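Ribulose bisphosphate carboxylase (Hyperthermus butylicus DSM 5456, PDB 6HUN) probably catalyses the carboxylation of ribulose 1,5-bisphosphate to two molecules of 3-phosphoglycerate, as a magnesium-dependent, dimeric form III Rubisco of an archaeal AMP degradation pathway. Local coordinates at residues A[202-205]-A[206-210]; A[176-179]-A[180-184]; A[214-217]-A[218-222]; A[267-270]-A[271-274]. All coordinates share one frame; numbering follows the deposited sequence. Where two conformers were deposited one is given.

Contact 1 (A[202-205]-A[206-210])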
ATOM      1  N   VAL A 202      16.991  16.448 -12.716  1.00 36.32           N
ATOM      2  CA  VAL A 202      16.450  15.509 -13.684  1.00 41.73           C
ATOM      3  C   VAL A 202      15.819  14.372 -12.882  1.00 37.16           C
ATOM      4  O   VAL A 202      16.327  13.989 -11.831  1.00 38.20           O
ATOM      5  CB  VAL A 202      17.536  15.021 -14.671  1.00 49.15           C
ATOM      6  CG1 VAL A 202      18.765  14.617 -13.937  1.00 49.76           C
ATOM      7  CG2 VAL A 202      17.011  13.874 -15.545  1.00 52.22           C
ATOM      8  N   LYS A 203      14.663  13.923 -13.309  1.00 36.08           N
ATOM      9  CA  LYS A 203      13.870  13.012 -12.479  1.00 36.38           C
ATOM     10  C   LYS A 203      13.534  11.763 -13.251  1.00 39.25           C
ATOM     11  O   LYS A 203      12.996  11.836 -14.358  1.00 38.97           O
ATOM     12  CB  LYS A 203      12.589  13.704 -12.020  1.00 39.91           C
ATOM     13  CG  LYS A 203      11.651  12.955 -11.050  1.00 37.82           C
ATOM     14  CD  LYS A 203      10.447  13.910 -10.872  1.00 37.55           C
ATOM     15  CE  LYS A 203       9.403  13.367  -9.928  1.00 42.45           C
ATOM     16  NZ  LYS A 203       8.084  13.029 -10.579  1.00 42.95           N
ATOM     17  N   ASP A 204      13.769  10.604 -12.632  1.00 37.25           N
ATOM     18  CA  ASP A 204      13.323   9.371 -13.235  1.00 33.92           C
ATOM     19  C   ASP A 204      11.811   9.311 -13.188  1.00 37.40           C
ATOM     20  O   ASP A 204      11.184   9.829 -12.260  1.00 33.78           O
ATOM     21  CB  ASP A 204      13.853   8.165 -12.434  1.00 29.67           C
ATOM     22  CG  ASP A 204      15.258   7.788 -12.774  1.00 38.08           C
ATOM     23  OD1 ASP A 204      15.887   8.329 -13.769  1.00 39.79           O
ATOM     24  OD2 ASP A 204      15.751   6.936 -11.998  1.00 40.10           O
ATOM     25  N   ASP A 205      11.209   8.591 -14.117  1.00 36.49           N
ATOM     26  CA  ASP A 205       9.780   8.410 -13.911  0.53 38.95           C
ATOM     27  C   ASP A 205       9.533   7.280 -12.906  1.00 36.86           C
ATOM     28  O   ASP A 205      10.444   6.532 -12.539  1.00 35.82           O
ATOM     29  CB  ASP A 205       9.072   8.159 -15.236  0.53 42.82           C
ATOM     30  CG  ASP A 205       7.665   8.769 -15.271  0.53 45.34           C
ATOM     31  OD1 ASP A 205       7.482   9.935 -14.849  0.53 48.38           O
ATOM     32  OD2 ASP A 205       6.731   8.079 -15.708  0.53 48.61           O
ATOM     33  N   GLU A 206       8.271   7.181 -12.425  1.00 29.22           N
ATOM     34  CA  GLU A 206       7.936   6.283 -11.319  1.00 30.98           C
ATOM     35  C   GLU A 206       8.171   4.816 -11.641  1.00 28.60           C
ATOM     36  O   GLU A 206       8.374   4.011 -10.715  1.00 28.71           O
ATOM     37  CB  GLU A 206       6.472   6.506 -10.893  1.00 33.93           C
ATOM     38  CG  GLU A 206       5.445   5.937 -11.854  1.00 40.53           C
ATOM     39  CD  GLU A 206       5.286   6.746 -13.121  1.00 56.75           C
ATOM     40  OE1 GLU A 206       4.743   6.178 -14.104  1.00 59.73           O
ATOM     41  OE2 GLU A 206       5.705   7.938 -13.141  1.00 61.31           O
ATOM     42  N   ASN A 207       8.170   4.429 -12.893  1.00 26.66           N
ATOM     43  CA  ASN A 207       8.311   3.006 -13.179  1.00 38.87           C
ATOM     44  C   ASN A 207       9.697   2.686 -13.690  1.00 35.81           C
ATOM     45  O   ASN A 207       9.954   1.576 -14.151  1.00 36.23           O
ATOM     46  CB  ASN A 207       7.191   2.500 -14.123  1.00 43.37           C
ATOM     47  CG  ASN A 207       7.252   3.088 -15.497  1.00 47.69           C
ATOM     48  OD1 ASN A 207       7.985   4.029 -15.730  1.00 56.09           O
ATOM     49  ND2 ASN A 207       6.508   2.508 -16.440  1.00 51.11           N
ATOM     50  N   PHE A 208      10.618   3.641 -13.589  1.00 33.14           N
ATOM     51  CA  PHE A 208      12.016   3.355 -13.897  1.00 35.17           C
ATOM     52  C   PHE A 208      12.610   2.711 -12.658  1.00 42.22           C
ATOM     53  O   PHE A 208      12.353   3.173 -11.540  1.00 48.31           O
ATOM     54  CB  PHE A 208      12.751   4.629 -14.244  1.00 35.47           C
ATOM     55  CG  PHE A 208      13.794   4.455 -15.294  1.00 41.89           C
ATOM     56  CD1 PHE A 208      14.182   3.180 -15.712  1.00 49.23           C
ATOM     57  CD2 PHE A 208      14.426   5.558 -15.843  1.00 47.39           C
ATOM     58  CE1 PHE A 208      15.165   2.987 -16.668  1.00 50.12           C
ATOM     59  CE2 PHE A 208      15.412   5.380 -16.799  1.00 48.94           C
ATOM     60  CZ  PHE A 208      15.786   4.077 -17.212  1.00 48.09           C
ATOM     61  N   ALA A 209      13.304   1.584 -12.836  1.00 38.67           N
ATOM     62  CA  ALA A 209      13.921   0.907 -11.701  1.00 38.25           C
ATOM     63  C   ALA A 209      15.274   0.393 -12.176  1.00 41.94           C
ATOM     64  O   ALA A 209      16.188   1.193 -12.426  1.00 40.20           O
ATOM     65  CB  ALA A 209      13.038  -0.238 -11.167  1.00 39.25           C
ATOM     66  N   SER A 210      15.414  -0.918 -12.372  1.00 38.57           N
ATOM     67  CA  SER A 210      16.611  -1.428 -12.993  1.00 43.82           C
ATOM     68  C   SER A 210      16.286  -2.511 -14.009  1.00 48.53           C
ATOM     69  O   SER A 210      16.824  -3.614 -13.960  1.00 53.88           O
ATOM     70  CB  SER A 210      17.620  -1.955 -11.971  1.00 41.65           C
ATOM     71  OG  SER A 210      18.903  -2.151 -12.590  1.00 45.05           O
TER
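Asp-205 and Phe-208 are the first and last residues of a type I beta turn that follows barrel strand 201-203, a worked example of how a TIM barrel sets metal ligands at the carboxyl end of a strand. The turn is closed by one backbone hydrogen bond, from Phe-208 N to Asp-205 O, at 3.1 Å.

Among the acidic groups, the side chains of Asp-205 and Glu-206 lie alongside, pointing the same way, with their carboxylate planes 71° apart. The Asp-205 side chain has two conformers, and this pairing holds for one of them; in it OD2 comes 2.8 Å from Glu-206 OE2. The bend of Glu-206 at its second torsion (chi2 -75°) folds its carboxylate back to Asp-205. Lys-179 forms a salt bridge with both residues, through Asp-205 OD2 and Glu-206 OE1.

The remaining side-chain contact is packing. Asp-204 CG lies 3.9 Å from Phe-208 CD2, carboxylate and ring crossing obliquely with 50° between their planes, while the polar end of Asp-204 is engaged by Tyr-240, Tyr-187 and Arg-219. Asn-207 bonds to Ser-121 of the second subunit.

Lys-203, Asp-205 and Glu-206 are the predicted magnesium ligands, the lysine through a carbamate that is absent here. In this conformer the neighbouring acids would suit a cation site, and the salt bridges from Lys-179 would probably ease the crowding of like charges.

Contact 2 (A[176-179]-A[180-184])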
ATOM      1  N   PRO A 176      12.340  13.026 -18.419  1.00 49.73           N
ATOM      2  CA  PRO A 176      12.489  12.821 -19.864  1.00 57.90           C
ATOM      3  C   PRO A 176      11.216  12.321 -20.531  1.00 57.08           C
ATOM      4  O   PRO A 176      10.343  11.708 -19.919  1.00 53.72           O
ATOM      5  CB  PRO A 176      13.598  11.766 -19.956  1.00 58.40           C
ATOM      6  CG  PRO A 176      14.402  11.962 -18.716  1.00 55.93           C
ATOM      7  CD  PRO A 176      13.442  12.421 -17.650  1.00 48.97           C
ATOM      8  N   LYS A 177      11.119  12.605 -21.817  1.00 56.78           N
ATOM      9  CA  LYS A 177      10.095  12.029 -22.643  1.00 61.58           C
ATOM     10  C   LYS A 177      10.781  11.337 -23.809  1.00 68.19           C
ATOM     11  O   LYS A 177      11.678  11.928 -24.426  1.00 68.43           O
ATOM     12  CB  LYS A 177       9.107  13.085 -23.154  1.00 66.84           C
ATOM     13  CG  LYS A 177       8.243  13.713 -22.071  1.00 67.23           C
ATOM     14  CD  LYS A 177       7.359  14.843 -22.646  1.00 69.89           C
ATOM     15  CE  LYS A 177       6.165  14.318 -23.488  1.00 69.60           C
ATOM     16  NZ  LYS A 177       5.014  13.884 -22.637  1.00 66.22           N
ATOM     17  N   PRO A 178      10.423  10.078 -24.124  1.00 69.31           N
ATOM     18  CA  PRO A 178       9.437   9.272 -23.384  1.00 61.22           C
ATOM     19  C   PRO A 178       9.994   8.815 -22.048  1.00 57.57           C
ATOM     20  O   PRO A 178      11.219   8.867 -21.874  1.00 57.90           O
ATOM     21  CB  PRO A 178       9.200   8.086 -24.312  1.00 61.20           C
ATOM     22  CG  PRO A 178      10.527   7.961 -25.068  1.00 68.34           C
ATOM     23  CD  PRO A 178      10.988   9.355 -25.282  1.00 70.21           C
ATOM     24  N   LYS A 179       9.136   8.361 -21.128  1.00 55.59           N
ATOM     25  CA  LYS A 179       9.620   8.026 -19.796  1.00 53.88           C
ATOM     26  C   LYS A 179      10.444   6.746 -19.800  1.00 57.14           C
ATOM     27  O   LYS A 179      11.271   6.559 -18.901  1.00 54.56           O
ATOM     28  CB  LYS A 179       8.455   7.919 -18.799  1.00 48.94           C
ATOM     29  CG  LYS A 179       7.183   7.285 -19.378  1.00 48.51           C
ATOM     30  CD  LYS A 179       5.933   7.509 -18.537  1.00 51.18           C
ATOM     31  CE  LYS A 179       5.458   6.214 -17.864  1.00 46.07           C
ATOM     32  NZ  LYS A 179       4.513   6.535 -16.742  1.00 50.15           N
ATOM     33  N   LEU A 180      10.264   5.874 -20.797  1.00 61.21           N
ATOM     34  CA  LEU A 180      11.109   4.691 -20.928  1.00 54.56           C
ATOM     35  C   LEU A 180      11.494   4.504 -22.385  1.00 50.43           C
ATOM     36  O   LEU A 180      10.814   4.985 -23.294  1.00 53.97           O
ATOM     37  CB  LEU A 180      10.428   3.410 -20.406  1.00 51.21           C
ATOM     38  CG  LEU A 180      10.240   3.196 -18.898  1.00 53.43           C
ATOM     39  CD1 LEU A 180       9.654   1.807 -18.645  1.00 55.07           C
ATOM     40  CD2 LEU A 180      11.505   3.378 -18.085  1.00 49.09           C
ATOM     41  N   GLY A 181      12.622   3.822 -22.593  1.00 51.30           N
ATOM     42  CA  GLY A 181      13.064   3.487 -23.944  1.00 54.48           C
ATOM     43  C   GLY A 181      14.504   3.855 -24.282  1.00 57.05           C
ATOM     44  O   GLY A 181      14.998   3.511 -25.358  1.00 61.26           O
ATOM     45  N   TYR A 182      15.179   4.560 -23.376  1.00 53.64           N
ATOM     46  CA  TYR A 182      16.548   5.025 -23.555  1.00 63.58           C
ATOM     47  C   TYR A 182      17.546   4.016 -22.984  1.00 60.25           C
ATOM     48  O   TYR A 182      17.358   3.488 -21.881  1.00 53.74           O
ATOM     49  CB  TYR A 182      16.728   6.391 -22.865  1.00 59.93           C
ATOM     50  CG  TYR A 182      16.006   7.545 -23.541  1.00 62.69           C
ATOM     51  CD1 TYR A 182      16.376   7.952 -24.820  1.00 68.54           C
ATOM     52  CD2 TYR A 182      14.953   8.219 -22.909  1.00 66.74           C
ATOM     53  CE1 TYR A 182      15.733   8.995 -25.456  1.00 74.32           C
ATOM     54  CE2 TYR A 182      14.287   9.276 -23.546  1.00 67.52           C
ATOM     55  CZ  TYR A 182      14.686   9.655 -24.820  1.00 72.77           C
ATOM     56  OH  TYR A 182      14.072  10.695 -25.502  1.00 72.96           O
ATOM     57  N   THR A 183      18.622   3.764 -23.725  1.00 59.90           N
ATOM     58  CA  THR A 183      19.767   3.080 -23.134  1.00 63.25           C
ATOM     59  C   THR A 183      20.484   4.032 -22.171  1.00 63.89           C
ATOM     60  O   THR A 183      20.202   5.235 -22.145  1.00 60.64           O
ATOM     61  CB  THR A 183      20.712   2.570 -24.225  1.00 65.29           C
ATOM     62  OG1 THR A 183      21.205   3.676 -24.987  1.00 67.60           O
ATOM     63  CG2 THR A 183      19.988   1.596 -25.138  1.00 68.88           C
ATOM     64  N   PRO A 184      21.381   3.517 -21.320  1.00 66.70           N
ATOM     65  CA  PRO A 184      22.128   4.434 -20.448  1.00 60.74           C
ATOM     66  C   PRO A 184      22.800   5.555 -21.223  1.00 63.08           C
ATOM     67  O   PRO A 184      22.631   6.727 -20.854  1.00 58.84           O
ATOM     68  CB  PRO A 184      23.126   3.508 -19.758  1.00 60.60           C
ATOM     69  CG  PRO A 184      22.388   2.191 -19.672  1.00 62.50           C
ATOM     70  CD  PRO A 184      21.620   2.100 -20.958  1.00 67.74           C
TER
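Tyr-182 reaches back over the loop to Lys-177 and Pro-178, in the connection between strand 171-174 and helix 184-196 of the TIM barrel. Such loops at the carboxyl ends of the strands carry the active site of this fold, and this one holds Lys-177, the predicted proton acceptor, and Lys-179, a predicted substrate-binding residue.

In the first shell, Tyr-182 OH donates a hydrogen bond of 2.9 Å to Lys-177 O, which lies at the ring's edge in its plane; the hydroxyl is tilted 29° from the carbonyl plane. The pyrrolidine of Pro-178 crosses the tyrosine at about a right angle, with its CD 3.7 Å from Tyr-182 CE2. Pro-176 adds a looser touch, its CB 4.4 Å from Tyr-182 CE2.

What places these groups is partly the backbone. The peptide between Lys-177 and Pro-178 is cis, and the Lys-177 carbonyl bonded by the tyrosine belongs to it. Gly-181 adopts angles at which a CB would collide with the preceding carbonyl. Tyr-182 CG stands anti to its own carbonyl carbon (chi1 -70°), which directs the ring to the prolines. Replacing it with a phenylalanine would probably leave Lys-177 O without this donor and the cis peptide less firmly held.

Farther out, Tyr-187 and Val-190 of helix 184-196 pack on Tyr-182, as does Leu-74 of the second subunit, while Lys-179 NZ forms salt bridges with Glu-206 and Asp-205 and with Glu-65 of the second subunit. Beside the cis peptide, Pro-178 CG rests 3.5 Å from Leu-180 O.

Contact 3 (A[214-217]-A[218-222]); sequences CRFE and ARLKE
Arg-215 O accepts a hydrogen bond of 2.9 Å from Arg-219 N, opening the first turn of helix 216-234, for which Arg-215 is the N-cap residue. The regular i to i+4 pattern continues with Leu-220 N to Phe-216 O at 2.8 Å and Lys-221 N to Glu-217 O at 3.0 Å.

Among the side chains, Arg-219 runs back toward the start of the helix. Its chain bends at the third torsion (chi3 97°), bringing NH1 to 3.1 Å from Cys-214 O, which lies at the guanidinium edge in its plane. NH2 meets Phe-216 CD1 at 3.6 Å, guanidinium and ring planes being 84° apart, and Cys-214 SG packs 3.7 Å from Arg-219 CD. Farther along, Phe-216 CE2 touches Leu-220 CD2 at 3.8 Å.

Beyond the helix, Arg-219 pairs with Asp-204, bonds to Ala-209 O and Tyr-240, and makes a cation-pi contact with Phe-208. A leucine in its place would probably leave Asp-204 without its charged mate and Ala-209 O without a donor.

The buried guanidinium thus spends its charge on a carboxylate, a carbonyl, a tyrosine hydroxyl and a ring, tying helix 216-234 to the preceding strand-end loop in this beta-alpha-beta unit.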
ATOM      1  N   CYS A 214      18.288  -0.839 -19.363  1.00 55.33           N
ATOM      2  CA  CYS A 214      18.867   0.353 -18.748  1.00 58.77           C
ATOM      3  C   CYS A 214      19.016   0.139 -17.246  1.00 49.62           C
ATOM      4  O   CYS A 214      18.227   0.656 -16.440  1.00 53.88           O
ATOM      5  CB  CYS A 214      18.004   1.597 -19.000  1.00 62.25           C
ATOM      6  SG  CYS A 214      18.920   3.166 -18.734  1.00 60.65           S
ATOM      7  N   ARG A 215      20.030  -0.629 -16.878  1.00 49.71           N
ATOM      8  CA  ARG A 215      20.261  -0.958 -15.487  1.00 48.30           C
ATOM      9  C   ARG A 215      20.624   0.268 -14.679  1.00 49.16           C
ATOM     10  O   ARG A 215      21.220   1.240 -15.188  1.00 56.09           O
ATOM     11  CB  ARG A 215      21.366  -1.990 -15.373  1.00 50.84           C
ATOM     12  CG  ARG A 215      21.089  -3.095 -16.288  1.00 59.08           C
ATOM     13  CD  ARG A 215      20.163  -4.092 -15.646  1.00 61.20           C
ATOM     14  NE  ARG A 215      20.087  -5.278 -16.482  1.00 70.95           N
ATOM     15  CZ  ARG A 215      21.125  -6.070 -16.761  1.00 75.48           C
ATOM     16  NH1 ARG A 215      20.960  -7.126 -17.550  1.00 78.26           N
ATOM     17  NH2 ARG A 215      22.326  -5.823 -16.250  1.00 77.41           N
ATOM     18  N   PHE A 216      20.330   0.164 -13.381  1.00 44.35           N
ATOM     19  CA  PHE A 216      20.427   1.311 -12.494  1.00 43.71           C
ATOM     20  C   PHE A 216      21.835   1.885 -12.506  1.00 47.21           C
ATOM     21  O   PHE A 216      22.020   3.096 -12.712  1.00 45.85           O
ATOM     22  CB  PHE A 216      20.021   0.938 -11.072  1.00 41.36           C
ATOM     23  CG  PHE A 216      20.011   2.130 -10.131  1.00 40.39           C
ATOM     24  CD1 PHE A 216      18.885   2.924 -10.018  1.00 36.56           C
ATOM     25  CD2 PHE A 216      21.150   2.476  -9.409  1.00 41.57           C
ATOM     26  CE1 PHE A 216      18.853   4.047  -9.166  1.00 36.91           C
ATOM     27  CE2 PHE A 216      21.134   3.596  -8.564  1.00 41.17           C
ATOM     28  CZ  PHE A 216      19.996   4.370  -8.447  1.00 40.84           C
ATOM     29  N   GLU A 217      22.845   1.019 -12.335  1.00 48.91           N
ATOM     30  CA  GLU A 217      24.209   1.520 -12.192  1.00 49.51           C
ATOM     31  C   GLU A 217      24.693   2.167 -13.479  1.00 51.96           C
ATOM     32  O   GLU A 217      25.296   3.247 -13.454  1.00 58.88           O
ATOM     33  CB  GLU A 217      25.153   0.399 -11.752  1.00 57.32           C
ATOM     34  CG  GLU A 217      26.626   0.816 -11.923  1.00 65.42           C
ATOM     35  CD  GLU A 217      27.562   0.350 -10.818  1.00 68.53           C
ATOM     36  OE1 GLU A 217      27.247  -0.655 -10.143  1.00 64.00           O
ATOM     37  OE2 GLU A 217      28.642   0.972 -10.658  1.00 72.39           O
ATOM     38  N   ALA A 218      24.457   1.517 -14.618  1.00 55.38           N
ATOM     39  CA  ALA A 218      24.931   2.074 -15.875  1.00 59.83           C
ATOM     40  C   ALA A 218      24.193   3.369 -16.203  1.00 54.43           C
ATOM     41  O   ALA A 218      24.792   4.295 -16.742  1.00 56.24           O
ATOM     42  CB  ALA A 218      24.790   1.041 -16.997  1.00 58.70           C
ATOM     43  N   ARG A 219      22.919   3.463 -15.844  1.00 52.67           N
ATOM     44  CA  ARG A 219      22.144   4.696 -16.034  1.00 50.41           C
ATOM     45  C   ARG A 219      22.649   5.831 -15.138  1.00 48.99           C
ATOM     46  O   ARG A 219      22.896   6.961 -15.617  1.00 52.10           O
ATOM     47  CB  ARG A 219      20.664   4.413 -15.745  1.00 53.29           C
ATOM     48  CG  ARG A 219      19.812   5.647 -15.689  1.00 47.21           C
ATOM     49  CD  ARG A 219      18.338   5.240 -15.719  1.00 41.27           C
ATOM     50  NE  ARG A 219      17.717   5.169 -14.405  1.00 45.54           N
ATOM     51  CZ  ARG A 219      17.308   4.039 -13.844  1.00 44.66           C
ATOM     52  NH1 ARG A 219      17.485   2.885 -14.482  1.00 44.38           N
ATOM     53  NH2 ARG A 219      16.738   4.072 -12.650  1.00 41.81           N
ATOM     54  N   LEU A 220      22.893   5.520 -13.863  1.00 46.95           N
ATOM     55  CA  LEU A 220      23.401   6.496 -12.900  1.00 48.31           C
ATOM     56  C   LEU A 220      24.766   7.060 -13.317  1.00 49.83           C
ATOM     57  O   LEU A 220      24.995   8.267 -13.225  1.00 49.99           O
ATOM     58  CB  LEU A 220      23.498   5.836 -11.524  1.00 45.11           C
ATOM     59  CG  LEU A 220      24.094   6.625 -10.368  1.00 47.00           C
ATOM     60  CD1 LEU A 220      23.244   7.876 -10.188  1.00 44.93           C
ATOM     61  CD2 LEU A 220      24.234   5.775  -9.063  1.00 44.23           C
ATOM     62  N   LYS A 221      25.690   6.206 -13.743  1.00 52.78           N
ATOM     63  CA  LYS A 221      26.968   6.712 -14.260  1.00 56.42           C
ATOM     64  C   LYS A 221      26.759   7.722 -15.389  1.00 57.35           C
ATOM     65  O   LYS A 221      27.397   8.783 -15.420  1.00 59.57           O
ATOM     66  CB  LYS A 221      27.812   5.552 -14.773  1.00 61.57           C
ATOM     67  CG  LYS A 221      28.140   4.475 -13.746  1.00 66.58           C
ATOM     68  CD  LYS A 221      28.991   3.350 -14.361  1.00 71.37           C
ATOM     69  CE  LYS A 221      30.432   3.795 -14.609  1.00 75.34           C
ATOM     70  NZ  LYS A 221      30.603   4.685 -15.807  1.00 81.39           N
ATOM     71  N   GLU A 222      25.915   7.383 -16.368  1.00 57.02           N
ATOM     72  CA  GLU A 222      25.719   8.273 -17.507  1.00 58.35           C
ATOM     73  C   GLU A 222      25.064   9.592 -17.106  1.00 55.94           C
ATOM     74  O   GLU A 222      25.363  10.638 -17.704  1.00 57.61           O
ATOM     75  CB  GLU A 222      24.893   7.591 -18.590  1.00 59.09           C
ATOM     76  CG  GLU A 222      25.603   6.490 -19.327  1.00 62.72           C
ATOM     77  CD  GLU A 222      26.830   6.999 -20.022  1.00 73.10           C
ATOM     78  OE1 GLU A 222      26.702   7.920 -20.880  1.00 75.22           O
ATOM     79  OE2 GLU A 222      27.929   6.497 -19.690  1.00 79.20           O
TER

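Contact 4 (A[267-270]-A[271-274])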
ATOM      1  N   MET A 267      14.813   8.858  -5.114  1.00 27.32           N
ATOM      2  CA  MET A 267      13.368   8.823  -5.210  1.00 22.57           C
ATOM      3  C   MET A 267      12.877   7.432  -4.869  1.00 24.79           C
ATOM      4  O   MET A 267      13.486   6.440  -5.289  1.00 25.60           O
ATOM      5  CB  MET A 267      12.921   9.212  -6.637  1.00 24.85           C
ATOM      6  CG  MET A 267      11.442   9.029  -6.906  1.00 30.89           C
ATOM      7  SD  MET A 267      11.318   9.699  -8.615  1.00 41.26           S
ATOM      8  CE  MET A 267      10.080   8.653  -9.332  1.00 36.89           C
ATOM      9  N   ILE A 268      11.735   7.371  -4.177  1.00 20.68           N
ATOM     10  CA  ILE A 268      11.114   6.089  -3.821  1.00 20.68           C
ATOM     11  C   ILE A 268       9.601   6.194  -4.000  1.00 21.72           C
ATOM     12  O   ILE A 268       8.981   7.228  -3.688  1.00 21.52           O
ATOM     13  CB  ILE A 268      11.473   5.641  -2.413  1.00 25.40           C
ATOM     14  CG1 ILE A 268      10.850   4.245  -2.171  1.00 22.92           C
ATOM     15  CG2 ILE A 268      10.929   6.612  -1.344  1.00 24.94           C
ATOM     16  CD1 ILE A 268      11.487   3.567  -1.026  1.00 28.52           C
ATOM     17  N   ASP A 269       9.046   5.170  -4.631  1.00 21.21           N
ATOM     18  CA  ASP A 269       7.583   5.069  -4.792  1.00 20.32           C
ATOM     19  C   ASP A 269       7.102   4.518  -3.474  1.00 18.92           C
ATOM     20  O   ASP A 269       7.102   3.319  -3.251  1.00 20.24           O
ATOM     21  CB  ASP A 269       7.236   4.159  -5.950  1.00 24.03           C
ATOM     22  CG  ASP A 269       7.813   4.595  -7.295  1.00 27.79           C
ATOM     23  OD1 ASP A 269       8.442   5.669  -7.480  1.00 27.04           O
ATOM     24  OD2 ASP A 269       7.597   3.828  -8.251  1.00 33.75           O
ATOM     25  N   PHE A 270       6.699   5.394  -2.540  1.00 17.12           N
ATOM     26  CA  PHE A 270       6.573   4.870  -1.182  1.00 17.65           C
ATOM     27  C   PHE A 270       5.297   4.049  -0.967  1.00 19.19           C
ATOM     28  O   PHE A 270       5.176   3.417   0.078  1.00 20.61           O
ATOM     29  CB  PHE A 270       6.658   6.025  -0.165  1.00 19.67           C
ATOM     30  CG  PHE A 270       5.580   7.108  -0.329  1.00 20.33           C
ATOM     31  CD1 PHE A 270       4.389   7.043   0.395  1.00 19.62           C
ATOM     32  CD2 PHE A 270       5.812   8.222  -1.140  1.00 19.77           C
ATOM     33  CE1 PHE A 270       3.446   8.046   0.277  1.00 19.18           C
ATOM     34  CE2 PHE A 270       4.855   9.244  -1.314  1.00 19.33           C
ATOM     35  CZ  PHE A 270       3.703   9.177  -0.584  1.00 18.73           C
ATOM     36  N   LEU A 271       4.319   4.130  -1.870  1.00 16.65           N
ATOM     37  CA  LEU A 271       3.124   3.281  -1.699  1.00 17.94           C
ATOM     38  C   LEU A 271       3.290   1.955  -2.401  1.00 21.26           C
ATOM     39  O   LEU A 271       2.743   0.947  -1.911  1.00 28.21           O
ATOM     40  CB  LEU A 271       1.850   4.001  -2.216  1.00 16.82           C
ATOM     41  CG  LEU A 271       1.603   5.242  -1.316  1.00 19.74           C
ATOM     42  CD1 LEU A 271       0.467   6.021  -2.037  1.00 24.96           C
ATOM     43  CD2 LEU A 271       1.309   4.911   0.133  1.00 22.45           C
ATOM     44  N   THR A 272       4.083   1.880  -3.474  1.00 18.06           N
ATOM     45  CA  THR A 272       4.280   0.573  -4.127  1.00 17.77           C
ATOM     46  C   THR A 272       5.444  -0.223  -3.533  1.00 21.74           C
ATOM     47  O   THR A 272       5.340  -1.470  -3.464  1.00 26.20           O
ATOM     48  CB  THR A 272       4.501   0.766  -5.645  1.00 24.40           C
ATOM     49  OG1 THR A 272       5.732   1.451  -5.898  1.00 28.51           O
ATOM     50  CG2 THR A 272       3.337   1.559  -6.287  1.00 21.44           C
ATOM     51  N   ALA A 273       6.512   0.441  -3.082  1.00 20.57           N
ATOM     52  CA  ALA A 273       7.508  -0.263  -2.261  1.00 20.90           C
ATOM     53  C   ALA A 273       6.987  -0.461  -0.839  1.00 20.48           C
ATOM     54  O   ALA A 273       7.182  -1.519  -0.223  1.00 21.60           O
ATOM     55  CB  ALA A 273       8.840   0.531  -2.265  1.00 21.44           C
ATOM     56  N   GLY A 274       6.280   0.516  -0.301  1.00 18.58           N
ATOM     57  CA  GLY A 274       5.607   0.379   0.968  1.00 19.43           C
ATOM     58  C   GLY A 274       6.223   1.269   2.063  1.00 22.50           C
ATOM     59  O   GLY A 274       7.319   1.806   1.926  1.00 21.39           O
TER
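Asp-269 O draws in the backbone of the following turn, gripping two amides just past the end of barrel strand 265-269. The stronger bond comes from Ala-273 N at 2.9 Å, with an N-H...O angle of 164°; Thr-272 N adds a weak one at 3.4 Å. A further weak bond joins Gly-274 N to Phe-270 O at 3.1 Å. Residues 271-273 have helical backbone angles without the regular helical bonds, and lead to Gly-274, the N-cap residue of helix 275-288. Gly-274 takes backbone angles that would drive a CB against the preceding carbonyl, a local reason for glycine.

Among the side chains, the Asp-269 carboxylate has a weak hydrogen bond from Asn-243 through OD1, and it packs on His-295, a predicted proton acceptor.

Packing completes the corner. The hydroxyl oxygen of Thr-272 rests closely on the Asp-269 methylene, OG1 standing 3.1 Å from Asp-269 CB; it is set between its backbone N and carbonyl carbon (chi1 66°) and thereby turned back to the strand end. Phe-270 and Leu-271 extend side by side in the same direction, Leu-271 CG lying 3.7 Å from Phe-270 CE1. Elsewhere Ile-268 CD1 reaches Ala-273 CB at 4.2 Å, a light apolar touch between strand and turn.

The arrangement is the strand-to-helix corner of a beta/alpha barrel. Phe-270 is covered by Leu-278 of helix 275-288 and by Val-315 and Ala-319 of helix 312-322, and Ile-268 meets Ile-292 on the adjacent parallel strand 291-295.

In the fold
Contacts 1, 2 and 4 illustrate how one barrel gathers its chemistry at strand ends, with contact 3 the helix start that follows contact 1. Contact 1 is central: besides the bridges of Lys-179 to Asp-205 and Glu-206, contact 2 meets it where Leu-180 CD2 lies 3.6 Å from Phe-208 CD1. Contact 3 bonds to it through Arg-219 and touches contact 2 as well, with Pro-184 CB 3.5 Å from Ala-218 O. Contact 4 approaches through Met-267, whose CE lies 3.3 Å from Asp-204 O. Contacts 2 and 4 do not touch, their centres being about 21 Å apart. The side chain of Glu-206 is about 7 Å from a bound calcium ion. Contacts 1, 2 and 4 also meet the second subunit, whereas contact 3 does not.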